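Local coordinates for protein Exo-1,5-alpha-L-arabinofuranobiosidase (Gibberella zeae, PDB 2YDP) that probably cleaves terminal alpha-1,5-linked L-arabinofuranose disaccharides from arabinan, acting as a calcium-containing exo-glycoside hydrolase with a six-bladed beta-propeller fold, at residues Val154-Leu159 with Tyr169-Arg174; Thr119-Tyr124 with His138-Gly143; Val14-Pro19 with Val354-Val359; Tyr323-Leu328 with Leu337-Ala342. The protein carries 1 engineered substitution. One frame throughout, in Å; residues are numbered along the deposited sequence.

Contact 1: Val154-Leu159 with Tyr169-Arg174. With EDG (1,4-dideoxy-1,4-imino-L-arabinitol), chain D; AHR (alpha-L-arabinofuranose), chain E.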
loop_
_atom_site.group_PDB
_atom_site.type_symbol
_atom_site.label_atom_id
_atom_site.label_comp_id
_atom_site.label_asym_id
_atom_site.label_seq_id
_atom_site.Cartn_x
_atom_site.Cartn_y
_atom_site.Cartn_z
ATOM N N VAL A 154 14.565 -3.076 4.883
ATOM C CA VAL A 154 13.197 -2.924 5.340
ATOM C C VAL A 154 12.454 -2.282 4.214
ATOM O O VAL A 154 13.079 -1.573 3.415
ATOM C CB VAL A 154 13.055 -2.064 6.624
ATOM C CG1 VAL A 154 13.674 -2.849 7.822
ATOM C CG2 VAL A 154 13.664 -0.660 6.448
ATOM N N TRP A 155 11.139 -2.532 4.148
ATOM C CA TRP A 155 10.351 -2.087 3.009
ATOM C C TRP A 155 8.888 -1.794 3.356
ATOM O O TRP A 155 8.366 -2.321 4.338
ATOM C CB TRP A 155 10.256 -3.209 1.964
ATOM C CG TRP A 155 11.421 -4.091 1.637
ATOM C CD1 TRP A 155 11.690 -5.286 2.183
ATOM C CD2 TRP A 155 12.365 -3.911 0.562
ATOM N NE1 TRP A 155 12.744 -5.883 1.528
ATOM C CE2 TRP A 155 13.192 -5.043 0.546
ATOM C CE3 TRP A 155 12.590 -2.895 -0.377
ATOM C CZ2 TRP A 155 14.223 -5.212 -0.389
ATOM C CZ3 TRP A 155 13.650 -3.039 -1.274
ATOM C CH2 TRP A 155 14.438 -4.194 -1.286
ATOM N N GLU A 156 8.211 -1.031 2.472
ATOM C CA GLU A 156 6.749 -1.138 2.283
ATOM C C GLU A 156 5.899 -0.725 3.518
ATOM O O GLU A 156 5.082 -1.511 4.007
ATOM C CB GLU A 156 6.394 -2.578 1.825
ATOM C CG GLU A 156 6.866 -2.888 0.389
ATOM C CD GLU A 156 7.328 -4.330 0.127
ATOM O OE1 GLU A 156 7.359 -5.186 1.033
ATOM O OE2 GLU A 156 7.712 -4.572 -1.036
ATOM N N PRO A 157 6.067 0.519 4.008
ATOM C CA PRO A 157 5.279 0.970 5.154
ATOM C C PRO A 157 3.789 1.140 4.876
ATOM O O PRO A 157 3.376 1.531 3.750
ATOM C CB PRO A 157 5.888 2.342 5.474
ATOM C CG PRO A 157 6.401 2.827 4.099
ATOM C CD PRO A 157 6.959 1.586 3.486
ATOM N N PHE A 158 2.991 0.840 5.902
ATOM C CA PHE A 158 1.554 1.034 5.837
ATOM C C PHE A 158 1.099 1.564 7.195
ATOM O O PHE A 158 1.388 0.950 8.224
ATOM C CB PHE A 158 0.793 -0.270 5.512
ATOM C CG PHE A 158 -0.695 -0.057 5.322
ATOM C CD1 PHE A 158 -1.186 0.373 4.099
ATOM C CD2 PHE A 158 -1.586 -0.227 6.381
ATOM C CE1 PHE A 158 -2.533 0.628 3.923
ATOM C CE2 PHE A 158 -2.917 0.029 6.229
ATOM C CZ PHE A 158 -3.408 0.447 4.988
ATOM N N LEU A 159 0.341 2.653 7.176
ATOM C CA LEU A 159 -0.091 3.341 8.392
ATOM C C LEU A 159 -1.571 3.117 8.744
ATOM O O LEU A 159 -2.449 3.141 7.880
ATOM C CB LEU A 159 0.173 4.854 8.258
ATOM C CG LEU A 159 1.634 5.322 8.337
ATOM C CD1 LEU A 159 1.717 6.753 7.855
ATOM C CD2 LEU A 159 2.150 5.247 9.765
ATOM N N TYR A 169 2.980 -0.615 9.866
ATOM C CA TYR A 169 3.335 -1.987 9.498
ATOM C C TYR A 169 4.317 -1.985 8.346
ATOM O O TYR A 169 4.189 -1.169 7.434
ATOM C CB TYR A 169 2.110 -2.733 8.989
ATOM C CG TYR A 169 0.992 -2.816 9.964
ATOM C CD1 TYR A 169 0.013 -1.815 10.003
ATOM C CD2 TYR A 169 0.857 -3.928 10.815
ATOM C CE1 TYR A 169 -1.064 -1.889 10.897
ATOM C CE2 TYR A 169 -0.227 -4.036 11.698
ATOM C CZ TYR A 169 -1.171 -3.001 11.747
ATOM O OH TYR A 169 -2.252 -3.082 12.599
ATOM N N TYR A 170 5.263 -2.919 8.344
ATOM C CA TYR A 170 6.196 -2.996 7.238
ATOM C C TYR A 170 6.828 -4.374 7.076
ATOM O O TYR A 170 6.566 -5.268 7.865
ATOM C CB TYR A 170 7.268 -1.903 7.328
ATOM C CG TYR A 170 8.149 -1.920 8.597
ATOM C CD1 TYR A 170 7.715 -1.327 9.769
ATOM C CD2 TYR A 170 9.412 -2.507 8.583
ATOM C CE1 TYR A 170 8.510 -1.331 10.910
ATOM C CE2 TYR A 170 10.207 -2.524 9.715
ATOM C CZ TYR A 170 9.755 -1.928 10.859
ATOM O OH TYR A 170 10.554 -1.940 11.979
ATOM N N SER A 171 7.644 -4.521 6.036
ATOM C CA SER A 171 8.316 -5.799 5.725
ATOM C C SER A 171 9.754 -5.731 6.195
ATOM O O SER A 171 10.398 -4.690 6.029
ATOM C CB SER A 171 8.334 -6.058 4.212
ATOM O OG SER A 171 7.027 -5.999 3.678
ATOM N N ASP A 172 10.274 -6.831 6.737
ATOM C CA ASP A 172 11.543 -6.747 7.494
ATOM C C ASP A 172 12.429 -7.951 7.194
ATOM O O ASP A 172 12.047 -9.086 7.448
ATOM C CB ASP A 172 11.193 -6.667 8.996
ATOM C CG ASP A 172 12.372 -6.338 9.885
ATOM O OD1 ASP A 172 13.518 -6.143 9.382
ATOM O OD2 ASP A 172 12.139 -6.244 11.120
ATOM N N GLN A 173 13.614 -7.688 6.653
ATOM C CA GLN A 173 14.599 -8.738 6.375
ATOM C C GLN A 173 15.730 -8.772 7.420
ATOM O O GLN A 173 16.711 -9.505 7.249
ATOM C CB GLN A 173 15.223 -8.549 5.002
ATOM C CG GLN A 173 14.226 -8.693 3.854
ATOM C CD GLN A 173 14.894 -8.827 2.483
ATOM O OE1 GLN A 173 14.432 -8.249 1.507
ATOM N NE2 GLN A 173 15.969 -9.610 2.403
ATOM N N ARG A 174 15.585 -7.997 8.493
ATOM C CA ARG A 174 16.692 -7.809 9.455
ATOM C C ARG A 174 17.015 -9.040 10.283
ATOM O O ARG A 174 18.149 -9.207 10.719
ATOM C CB ARG A 174 16.449 -6.603 10.352
ATOM C CG ARG A 174 16.752 -5.275 9.634
ATOM C CD ARG A 174 16.269 -4.049 10.445
ATOM N NE ARG A 174 14.872 -4.156 10.893
ATOM C CZ ARG A 174 14.207 -3.169 11.499
ATOM N NH1 ARG A 174 14.805 -2.004 11.716
ATOM N NH2 ARG A 174 12.955 -3.347 11.906
HETATM O "O2'" EDG D . 7.812 -7.646 0.382
HETATM C "C2'" EDG D . 8.689 -8.026 -0.692
HETATM C "C1'" EDG D . 7.974 -7.832 -2.035
HETATM N "N4'" EDG D . 8.655 -6.713 -2.647
HETATM C "C3'" EDG D . 9.903 -7.105 -0.734
HETATM O "O3'" EDG D . 11.067 -7.785 -0.247
HETATM C "C4'" EDG D . 10.044 -6.699 -2.194
HETATM C "C5'" EDG D . 10.726 -5.339 -2.355
HETATM O "O5'" EDG D . 11.166 -5.203 -3.706
HETATM O O5 AHR E . 9.036 -0.838 -4.656
HETATM C C5 AHR E . 10.183 -1.040 -5.464
HETATM C C4 AHR E . 10.551 -2.515 -5.435
HETATM O O4 AHR E . 10.955 -2.891 -4.120
HETATM C C3 AHR E . 11.791 -2.901 -6.256
HETATM O O3 AHR E . 11.550 -2.964 -7.673
HETATM C C2 AHR E . 12.147 -4.254 -5.688
HETATM O O2 AHR E . 13.556 -4.528 -5.833
HETATM C C1 AHR E . 11.800 -4.049 -4.224
#

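Contact 2: Thr119-Tyr124 with His138-Gly143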
loop_
_atom_site.group_PDB
_atom_site.type_symbol
_atom_site.label_atom_id
_atom_site.label_comp_id
_atom_site.label_asym_id
_atom_site.label_seq_id
_atom_site.Cartn_x
_atom_site.Cartn_y
_atom_site.Cartn_z
ATOM N N THR A 119 18.440 1.133 3.497
ATOM C CA THR A 119 16.983 1.373 3.450
ATOM C C THR A 119 16.601 2.061 4.758
ATOM O O THR A 119 17.093 1.711 5.832
ATOM C CB THR A 119 16.144 0.068 3.260
ATOM O OG1 THR A 119 16.667 -0.980 4.101
ATOM C CG2 THR A 119 16.140 -0.421 1.781
ATOM N N LEU A 120 15.717 3.049 4.649
ATOM C CA LEU A 120 15.321 3.819 5.791
ATOM C C LEU A 120 13.886 4.309 5.705
ATOM O O LEU A 120 13.596 5.263 5.003
ATOM C CB LEU A 120 16.254 5.011 5.923
ATOM C CG LEU A 120 16.095 5.936 7.140
ATOM C CD1 LEU A 120 15.877 5.200 8.476
ATOM C CD2 LEU A 120 17.318 6.842 7.214
ATOM N N ILE A 121 13.001 3.683 6.457
ATOM C CA ILE A 121 11.609 4.125 6.492
ATOM C C ILE A 121 11.509 5.405 7.304
ATOM O O ILE A 121 11.971 5.459 8.451
ATOM C CB ILE A 121 10.619 3.012 6.985
ATOM C CG1 ILE A 121 10.642 1.797 6.045
ATOM C CG2 ILE A 121 9.195 3.549 7.004
ATOM C CD1 ILE A 121 9.952 0.572 6.647
ATOM N N GLU A 122 10.918 6.423 6.675
ATOM C CA GLU A 122 10.777 7.793 7.208
ATOM C C GLU A 122 9.308 8.189 7.268
ATOM O O GLU A 122 8.494 7.624 6.559
ATOM C CB GLU A 122 11.423 8.788 6.228
ATOM C CG GLU A 122 12.832 8.446 5.750
ATOM C CD GLU A 122 13.883 8.833 6.788
ATOM O OE1 GLU A 122 13.805 8.305 7.916
ATOM O OE2 GLU A 122 14.781 9.663 6.483
ATOM N N VAL A 123 9.002 9.207 8.062
ATOM C CA VAL A 123 7.699 9.851 8.060
ATOM C C VAL A 123 7.916 11.342 7.876
ATOM O O VAL A 123 8.731 11.956 8.585
ATOM C CB VAL A 123 6.951 9.617 9.403
ATOM C CG1 VAL A 123 5.641 10.415 9.470
ATOM C CG2 VAL A 123 6.701 8.108 9.616
ATOM N N TYR A 124 7.199 11.890 6.906
ATOM C CA TYR A 124 7.130 13.312 6.622
ATOM C C TYR A 124 5.680 13.712 6.869
ATOM O O TYR A 124 4.787 12.862 6.780
ATOM C CB TYR A 124 7.528 13.598 5.161
ATOM C CG TYR A 124 9.005 13.666 4.986
ATOM C CD1 TYR A 124 9.800 12.522 5.089
ATOM C CD2 TYR A 124 9.649 14.906 4.797
ATOM C CE1 TYR A 124 11.202 12.601 4.957
ATOM C CE2 TYR A 124 11.036 14.990 4.686
ATOM C CZ TYR A 124 11.803 13.846 4.750
ATOM O OH TYR A 124 13.185 13.946 4.658
ATOM N N HIS A 138 12.540 9.204 11.794
ATOM C CA HIS A 138 13.068 7.969 11.243
ATOM C C HIS A 138 12.363 6.824 11.931
ATOM O O HIS A 138 12.211 6.833 13.154
ATOM C CB HIS A 138 14.562 7.858 11.519
ATOM C CG HIS A 138 15.378 8.925 10.863
ATOM N ND1 HIS A 138 15.323 9.168 9.507
ATOM C CD2 HIS A 138 16.296 9.786 11.364
ATOM C CE1 HIS A 138 16.153 10.147 9.201
ATOM N NE2 HIS A 138 16.758 10.537 10.311
ATOM N N VAL A 139 11.944 5.828 11.167
ATOM C CA VAL A 139 11.243 4.684 11.762
ATOM C C VAL A 139 12.112 3.444 11.881
ATOM O O VAL A 139 12.280 2.900 12.995
ATOM C CB VAL A 139 9.929 4.350 11.050
ATOM C CG1 VAL A 139 9.114 3.291 11.882
ATOM C CG2 VAL A 139 9.110 5.637 10.830
ATOM N N ALA A 140 12.669 3.013 10.747
ATOM C CA ALA A 140 13.362 1.731 10.661
ATOM C C ALA A 140 14.497 1.818 9.648
ATOM O O ALA A 140 14.297 2.228 8.479
ATOM C CB ALA A 140 12.387 0.597 10.287
ATOM N N LEU A 141 15.695 1.462 10.108
ATOM C CA LEU A 141 16.867 1.399 9.225
ATOM C C LEU A 141 17.173 -0.043 8.868
ATOM O O LEU A 141 17.255 -0.909 9.749
ATOM C CB LEU A 141 18.083 2.034 9.891
ATOM C CG LEU A 141 19.441 2.063 9.161
ATOM C CD1 LEU A 141 19.491 2.988 7.924
ATOM C CD2 LEU A 141 20.500 2.514 10.209
ATOM N N GLY A 142 17.372 -0.301 7.582
ATOM C CA GLY A 142 17.768 -1.638 7.153
ATOM C C GLY A 142 18.947 -1.593 6.203
ATOM O O GLY A 142 19.491 -0.520 5.910
ATOM N N GLY A 143 19.317 -2.754 5.701
ATOM C CA GLY A 143 20.458 -2.861 4.814
ATOM C C GLY A 143 20.111 -2.712 3.343
ATOM O O GLY A 143 19.242 -1.906 2.947
#

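Contact 3: Val14-Pro19 with Val354-Val359. With CA (calcium ion), chain F.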
loop_
_atom_site.group_PDB
_atom_site.type_symbol
_atom_site.label_atom_id
_atom_site.label_comp_id
_atom_site.label_asym_id
_atom_site.label_seq_id
_atom_site.Cartn_x
_atom_site.Cartn_y
_atom_site.Cartn_z
ATOM N N VAL A 14 -8.087 7.364 -16.416
ATOM C CA VAL A 14 -7.526 8.713 -16.515
ATOM C C VAL A 14 -5.997 8.607 -16.357
ATOM O O VAL A 14 -5.493 7.869 -15.495
ATOM C CB VAL A 14 -8.122 9.707 -15.471
ATOM C CG1 VAL A 14 -7.629 9.388 -14.090
ATOM C CG2 VAL A 14 -7.719 11.131 -15.789
ATOM N N GLU A 15 -5.266 9.343 -17.185
ATOM C CA GLU A 15 -3.822 9.298 -17.146
ATOM C C GLU A 15 -3.375 10.445 -16.255
ATOM O O GLU A 15 -3.641 11.612 -16.553
ATOM C CB GLU A 15 -3.228 9.335 -18.570
ATOM C CG GLU A 15 -3.719 8.118 -19.490
ATOM C CD GLU A 15 -3.022 6.756 -19.159
ATOM O OE1 GLU A 15 -1.843 6.782 -18.756
ATOM O OE2 GLU A 15 -3.626 5.647 -19.330
ATOM N N ILE A 16 -2.769 10.089 -15.122
ATOM C CA ILE A 16 -2.330 11.039 -14.128
ATOM C C ILE A 16 -0.906 11.503 -14.500
ATOM O O ILE A 16 -0.628 12.703 -14.484
ATOM C CB ILE A 16 -2.375 10.389 -12.720
ATOM C CG1 ILE A 16 -3.828 10.056 -12.337
ATOM C CG2 ILE A 16 -1.693 11.262 -11.639
ATOM C CD1 ILE A 16 -3.982 9.241 -11.073
ATOM N N PHE A 17 -0.026 10.573 -14.890
ATOM C CA PHE A 17 1.354 10.965 -15.204
ATOM C C PHE A 17 2.048 9.988 -16.134
ATOM O O PHE A 17 2.145 8.817 -15.830
ATOM C CB PHE A 17 2.186 11.160 -13.923
ATOM C CG PHE A 17 3.642 11.460 -14.180
ATOM C CD1 PHE A 17 4.024 12.668 -14.778
ATOM C CD2 PHE A 17 4.628 10.554 -13.801
ATOM C CE1 PHE A 17 5.358 12.940 -15.026
ATOM C CE2 PHE A 17 5.980 10.810 -14.030
ATOM C CZ PHE A 17 6.349 12.013 -14.648
ATOM N N ASP A 18 2.533 10.497 -17.265
ATOM C CA ASP A 18 3.220 9.687 -18.265
ATOM C C ASP A 18 4.689 10.126 -18.181
ATOM O O ASP A 18 5.012 11.272 -18.518
ATOM C CB ASP A 18 2.598 9.946 -19.660
ATOM C CG ASP A 18 3.201 9.059 -20.769
ATOM O OD1 ASP A 18 4.163 8.331 -20.469
ATOM O OD2 ASP A 18 2.702 9.071 -21.931
ATOM N N PRO A 19 5.584 9.253 -17.665
ATOM C CA PRO A 19 6.952 9.720 -17.433
ATOM C C PRO A 19 7.742 9.948 -18.723
ATOM O O PRO A 19 7.441 9.337 -19.757
ATOM C CB PRO A 19 7.582 8.563 -16.642
ATOM C CG PRO A 19 6.849 7.367 -17.133
ATOM C CD PRO A 19 5.421 7.852 -17.216
ATOM N N VAL A 354 1.147 6.441 -14.661
ATOM C CA VAL A 354 0.316 6.487 -13.472
ATOM C C VAL A 354 -1.090 6.782 -13.948
ATOM O O VAL A 354 -1.303 7.747 -14.702
ATOM C CB VAL A 354 0.749 7.577 -12.439
ATOM C CG1 VAL A 354 -0.090 7.453 -11.158
ATOM C CG2 VAL A 354 2.273 7.465 -12.106
ATOM N N SER A 355 -2.040 5.949 -13.517
ATOM C CA SER A 355 -3.411 6.058 -13.970
ATOM C C SER A 355 -4.377 5.581 -12.899
ATOM O O SER A 355 -3.976 4.978 -11.892
ATOM C CB SER A 355 -3.609 5.295 -15.291
ATOM O OG SER A 355 -3.745 3.875 -15.126
ATOM N N ALA A 356 -5.649 5.879 -13.116
ATOM C CA ALA A 356 -6.718 5.478 -12.196
ATOM C C ALA A 356 -8.079 5.410 -12.844
ATOM O O ALA A 356 -8.341 6.076 -13.838
ATOM C CB ALA A 356 -6.792 6.461 -10.992
ATOM N N SER A 357 -8.958 4.626 -12.223
ATOM C CA SER A 357 -10.356 4.557 -12.612
ATOM C C SER A 357 -11.202 4.648 -11.351
ATOM O O SER A 357 -10.769 4.237 -10.264
ATOM C CB SER A 357 -10.652 3.229 -13.310
ATOM O OG SER A 357 -9.910 3.123 -14.510
ATOM N N VAL A 358 -12.402 5.190 -11.505
ATOM C CA VAL A 358 -13.404 5.127 -10.454
ATOM C C VAL A 358 -14.577 4.367 -11.000
ATOM O O VAL A 358 -15.091 4.711 -12.077
ATOM C CB VAL A 358 -13.822 6.565 -9.983
ATOM C CG1 VAL A 358 -15.077 6.490 -9.081
ATOM C CG2 VAL A 358 -12.632 7.201 -9.270
ATOM N N VAL A 359 -14.977 3.328 -10.253
ATOM C CA VAL A 359 -16.048 2.445 -10.643
ATOM C C VAL A 359 -17.143 2.472 -9.557
ATOM O O VAL A 359 -16.877 2.853 -8.407
ATOM C CB VAL A 359 -15.525 0.984 -10.880
ATOM C CG1 VAL A 359 -14.312 0.998 -11.869
ATOM C CG2 VAL A 359 -15.154 0.298 -9.532
HETATM CA CA CA F . 6.483 7.817 -21.176
HETATM O O HOH W 1 5.708 5.414 -20.098
HETATM O O HOH W 2 5.904 9.017 -23.169
HETATM O O HOH W 3 8.535 6.743 -20.752
#

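Contact 4: Tyr323-Leu328 with Leu337-Ala342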
loop_
_atom_site.group_PDB
_atom_site.type_symbol
_atom_site.label_atom_id
_atom_site.label_comp_id
_atom_site.label_asym_id
_atom_site.label_seq_id
_atom_site.Cartn_x
_atom_site.Cartn_y
_atom_site.Cartn_z
ATOM N N TYR A 323 1.568 -3.605 -10.463
ATOM C CA TYR A 323 2.277 -3.917 -9.202
ATOM C C TYR A 323 1.734 -3.015 -8.082
ATOM O O TYR A 323 1.661 -1.772 -8.279
ATOM C CB TYR A 323 3.762 -3.647 -9.402
ATOM C CG TYR A 323 4.621 -3.977 -8.202
ATOM C CD1 TYR A 323 4.835 -5.308 -7.818
ATOM C CD2 TYR A 323 5.247 -2.955 -7.464
ATOM C CE1 TYR A 323 5.637 -5.611 -6.687
ATOM C CE2 TYR A 323 6.043 -3.249 -6.340
ATOM C CZ TYR A 323 6.239 -4.576 -5.976
ATOM O OH TYR A 323 7.032 -4.864 -4.896
ATOM N N THR A 324 1.339 -3.659 -6.953
ATOM C CA THR A 324 0.744 -3.016 -5.769
ATOM C C THR A 324 -0.310 -1.996 -6.181
ATOM O O THR A 324 -0.436 -0.900 -5.628
ATOM C CB THR A 324 1.837 -2.433 -4.803
ATOM O OG1 THR A 324 1.245 -2.124 -3.551
ATOM C CG2 THR A 324 2.462 -1.158 -5.399
ATOM N N ARG A 325 -1.111 -2.378 -7.161
ATOM C CA ARG A 325 -2.232 -1.546 -7.557
ATOM C C ARG A 325 -3.079 -1.248 -6.313
ATOM O O ARG A 325 -3.317 -2.122 -5.483
ATOM C CB ARG A 325 -3.033 -2.279 -8.628
ATOM C CG ARG A 325 -4.049 -1.385 -9.279
ATOM C CD ARG A 325 -4.830 -2.190 -10.307
ATOM N NE ARG A 325 -5.670 -3.201 -9.678
ATOM C CZ ARG A 325 -6.640 -3.857 -10.307
ATOM N NH1 ARG A 325 -6.917 -3.576 -11.573
ATOM N NH2 ARG A 325 -7.331 -4.798 -9.671
ATOM N N SER A 326 -3.438 0.013 -6.119
ATOM C CA SER A 326 -4.090 0.381 -4.871
ATOM C C SER A 326 -5.561 0.752 -5.020
ATOM O O SER A 326 -6.069 0.956 -6.126
ATOM C CB SER A 326 -3.306 1.517 -4.186
ATOM O OG SER A 326 -3.164 2.594 -5.081
ATOM N N LEU A 327 -6.233 0.877 -3.880
ATOM C CA LEU A 327 -7.672 1.098 -3.828
ATOM C C LEU A 327 -8.004 2.229 -2.876
ATOM O O LEU A 327 -7.326 2.440 -1.864
ATOM C CB LEU A 327 -8.373 -0.173 -3.343
ATOM C CG LEU A 327 -8.182 -1.471 -4.127
ATOM C CD1 LEU A 327 -8.760 -2.655 -3.364
ATOM C CD2 LEU A 327 -8.860 -1.335 -5.517
ATOM N N LEU A 328 -9.083 2.921 -3.183
ATOM C CA LEU A 328 -9.593 3.981 -2.325
ATOM C C LEU A 328 -11.110 3.993 -2.326
ATOM O O LEU A 328 -11.756 3.900 -3.376
ATOM C CB LEU A 328 -8.982 5.357 -2.693
ATOM C CG LEU A 328 -9.548 6.596 -1.990
ATOM C CD1 LEU A 328 -8.512 7.687 -1.928
ATOM C CD2 LEU A 328 -10.808 7.116 -2.694
ATOM N N LEU A 337 -15.479 3.333 -5.972
ATOM C CA LEU A 337 -14.178 2.750 -5.673
ATOM C C LEU A 337 -13.149 3.274 -6.655
ATOM O O LEU A 337 -13.330 3.121 -7.879
ATOM C CB LEU A 337 -14.257 1.225 -5.807
ATOM C CG LEU A 337 -12.957 0.482 -5.536
ATOM C CD1 LEU A 337 -12.586 0.572 -4.037
ATOM C CD2 LEU A 337 -13.007 -0.985 -6.047
ATOM N N MET A 338 -12.095 3.919 -6.143
ATOM C CA MET A 338 -10.972 4.217 -7.011
ATOM C C MET A 338 -9.958 3.082 -7.019
ATOM O O MET A 338 -9.686 2.487 -5.977
ATOM C CB MET A 338 -10.283 5.511 -6.613
ATOM C CG MET A 338 -9.052 5.844 -7.468
ATOM S SD MET A 338 -8.361 7.440 -6.960
ATOM C CE MET A 338 -9.285 8.467 -8.017
ATOM N N ILE A 339 -9.420 2.801 -8.201
ATOM C CA ILE A 339 -8.361 1.838 -8.390
ATOM C C ILE A 339 -7.219 2.552 -9.112
ATOM O O ILE A 339 -7.408 3.037 -10.218
ATOM C CB ILE A 339 -8.795 0.638 -9.233
ATOM C CG1 ILE A 339 -10.018 -0.073 -8.637
ATOM C CG2 ILE A 339 -7.680 -0.380 -9.300
ATOM C CD1 ILE A 339 -11.205 -0.010 -9.513
ATOM N N MET A 340 -6.050 2.617 -8.470
ATOM C CA MET A 340 -4.919 3.371 -8.992
ATOM C C MET A 340 -3.712 2.484 -9.170
ATOM O O MET A 340 -3.377 1.668 -8.281
ATOM C CB MET A 340 -4.546 4.509 -8.029
ATOM C CG MET A 340 -3.528 5.480 -8.567
ATOM S SD MET A 340 -3.127 6.516 -7.166
ATOM C CE MET A 340 -2.007 7.724 -7.921
ATOM N N GLY A 341 -3.007 2.689 -10.287
ATOM C CA GLY A 341 -1.845 1.857 -10.584
ATOM C C GLY A 341 -0.738 2.658 -11.282
ATOM O O GLY A 341 -1.002 3.678 -11.931
ATOM N N ALA A 342 0.499 2.194 -11.154
ATOM C CA ALA A 342 1.613 2.857 -11.856
ATOM C C ALA A 342 2.425 1.813 -12.627
ATOM O O ALA A 342 3.656 1.863 -12.709
ATOM C CB ALA A 342 2.470 3.668 -10.871
HETATM O O HOH W 4 2.680 0.079 -9.968
#

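Contact 1: Val154-Leu159 with Tyr169-Arg174
Glu156 OE1 accepts two hydroxyls at once: Ser171 OG reaches it across the strand pair at 2.8 Å, nearly along its C-O bond, and the bound iminosugar donates to it as well. The second bond, from EDG O2' to Glu156 OE1, measures 2.6 Å. Ser171 OG also accepts from Met212 N, so it acts as a second-shell residue that positions the carboxylate. The companion oxygen, Glu156 OE2, lies 2.8 Å from EDG N4'. Trp155 supplies a wall of the same pocket. Trp155 NE1 points at Gln173 OE1, 2.9 Å away and exactly in the indole plane, which helps to fix the rotation of the ring; C5' of the iminosugar lies over the centre of one indole face. Gln173 OE1 has a further donor in Arg209. Between the hydrogen-bonded pairs Trp155-Ser171 and Phe158-Tyr169 the register slips by one residue; this beta bulge contains Glu156, in a left-handed backbone conformation (phi 65°, psi 57°). Away from the sugar, Val154 CG1 rests over one face of the Arg174 guanidinium, which grips Asp172 side-on through NE and NH2. The hairpin forms the two inner strands of a propeller blade, with 182-188 following 165-172, while Phe158 touches Gln89 of strand 87-92 and Thr214 of strand 209-217.

Contact 2: Thr119-Tyr124 with His138-Gly143
Backbone hydrogen bonds pair Thr119 with Gly142, where Gly142 N meets Thr119 O at 2.7 Å in an almost straight line (176°), and Ile121 N with Ala140 O at 2.8 Å. The regular antiparallel pattern breaks at a classic beta bulge, in which Val139 and Ala140 both face Ile121. Ile121 O takes a firm bond from Val139 N at 2.7 Å and only a weak one from Ala140 N at 3.4 Å. Among side-chain polar bonds, Thr119 OG1 sits between its own backbone N and carbonyl carbon (chi1 43°), a position from which it donates to Gly143 O at 3.0 Å. The Glu122 carboxylate and His138 ring run alongside each other, their planes 13° apart, with OE1 directed at ND1; the modelled separation is too short for its exact value to be trusted. Asn80 holds the other carboxylate oxygen. Apolar contacts fall on both faces: Val123 CG2 meets Val139 CG2 at 3.7 Å on one, while on the other Leu120 CD1 lies against Leu141 CB. These are the two outer strands of their blade, 119-126 being bonded to 105-111 on its inner side; Ala140 and Ile121 pack on Tyr170, and Val139 on Leu168, both from strand 165-172 of the next blade.

Contact 3: Val14-Pro19 with Val354-Val359
Val14 and Ala356 exchange backbone hydrogen bonds across the seam that closes the beta-propeller: the N-terminal strand 11-17 becomes the outermost strand of a blade whose other three strands come from the C-terminal end of the chain, the so-called velcro closure. Val14 N donates to Ala356 O at 2.9 Å, and Ala356 N returns a bond to Val14 O. At the other end, Val354 N donates to Phe17 O at 2.8 Å, with an N-H...O angle of 175°. Between these pairs lies a classic beta bulge, with Ile16 and Phe17 both facing Val354. Val354 O therefore serves two donors, Ile16 N at 2.8 Å and Phe17 N at 3.1 Å, which approach from the same face of the carbonyl plane. Glu15 OE1 bonds to Thr353 OG1, just ahead of the partner segment, whereas Ser355 OG bonds to Gln319 NE2, outside the pair. Ile16 lies across Val354, and Ile16 CD1 reaches Ala356 CB at 4.0 Å; Phe17 continues the apolar side toward Trp45, the two rings meeting at a low angle. Directly after the strand the chain turns to a calcium site, where three waters join the protein ligands. With its carboxylate carbon anti to the backbone N (chi1 -176°), Asp18 binds the calcium ion through OD1 at 2.5 Å, and Pro19 O binds it at 2.3 Å.

Contact 4: Tyr323-Leu328 with Leu337-Ala342
Arg325 leaves the backbone with CG anti to its N (chi1 -169°) and then bends at chi3 (68°), which folds the guanidinium back across Ile339. Ile339 CG2 thereby sits over one face of that group, toward its rim and 3.5 Å from Arg325 NE. The guanidinium is held from outside the strand pair by Ser293 OG at NE and by the carbonyls of Pro320 and Ser298 at NH1 and NH2, so the buried charge is well supplied with acceptors. The side chains of Leu327 and Ile339 lie side by side, Leu327 CD2 3.6 Å from Ile339 CG1. The two strands form the inner hairpin of a propeller blade. Within it Ser326 N donates to Met340 O at 2.7 Å and Met340 N to Ser326 O at 2.9 Å, and Leu328 pairs with Met338 in the same way. Ser326 OG is hydrogen-bonded to Ala31 O on strand 28-35 of another blade. Ahead of the strand, Tyr323 directs its hydroxyl to the iminosugar N4' in a weak hydrogen bond. A water accepts from Ala342 N at 3.3 Å and lies 2.7 Å from Tyr323 O.

Contacts 3 and 4 belong to one sheet, their centres 10 Å apart, and are stitched together by Ser357 O with Ile339 N at 2.9 Å and Val359 O with Leu337 N at 2.8 Å. Contacts 1 and 2 lie in consecutive blades, with centres 9 Å apart; Thr119 OG1 probably bonds Val154 N at 3.1 Å. The iminosugar pocket draws on contact 1 and on Tyr323 of contact 4, where Glu156 OE2 comes within 3.9 Å of Tyr323 OH although the two centres are 19 Å apart. Contact 3 lies on the opposite side of the chain's centre from contact 1, about 26 Å away between centres, and its segments enclose the other three contacts along the chain.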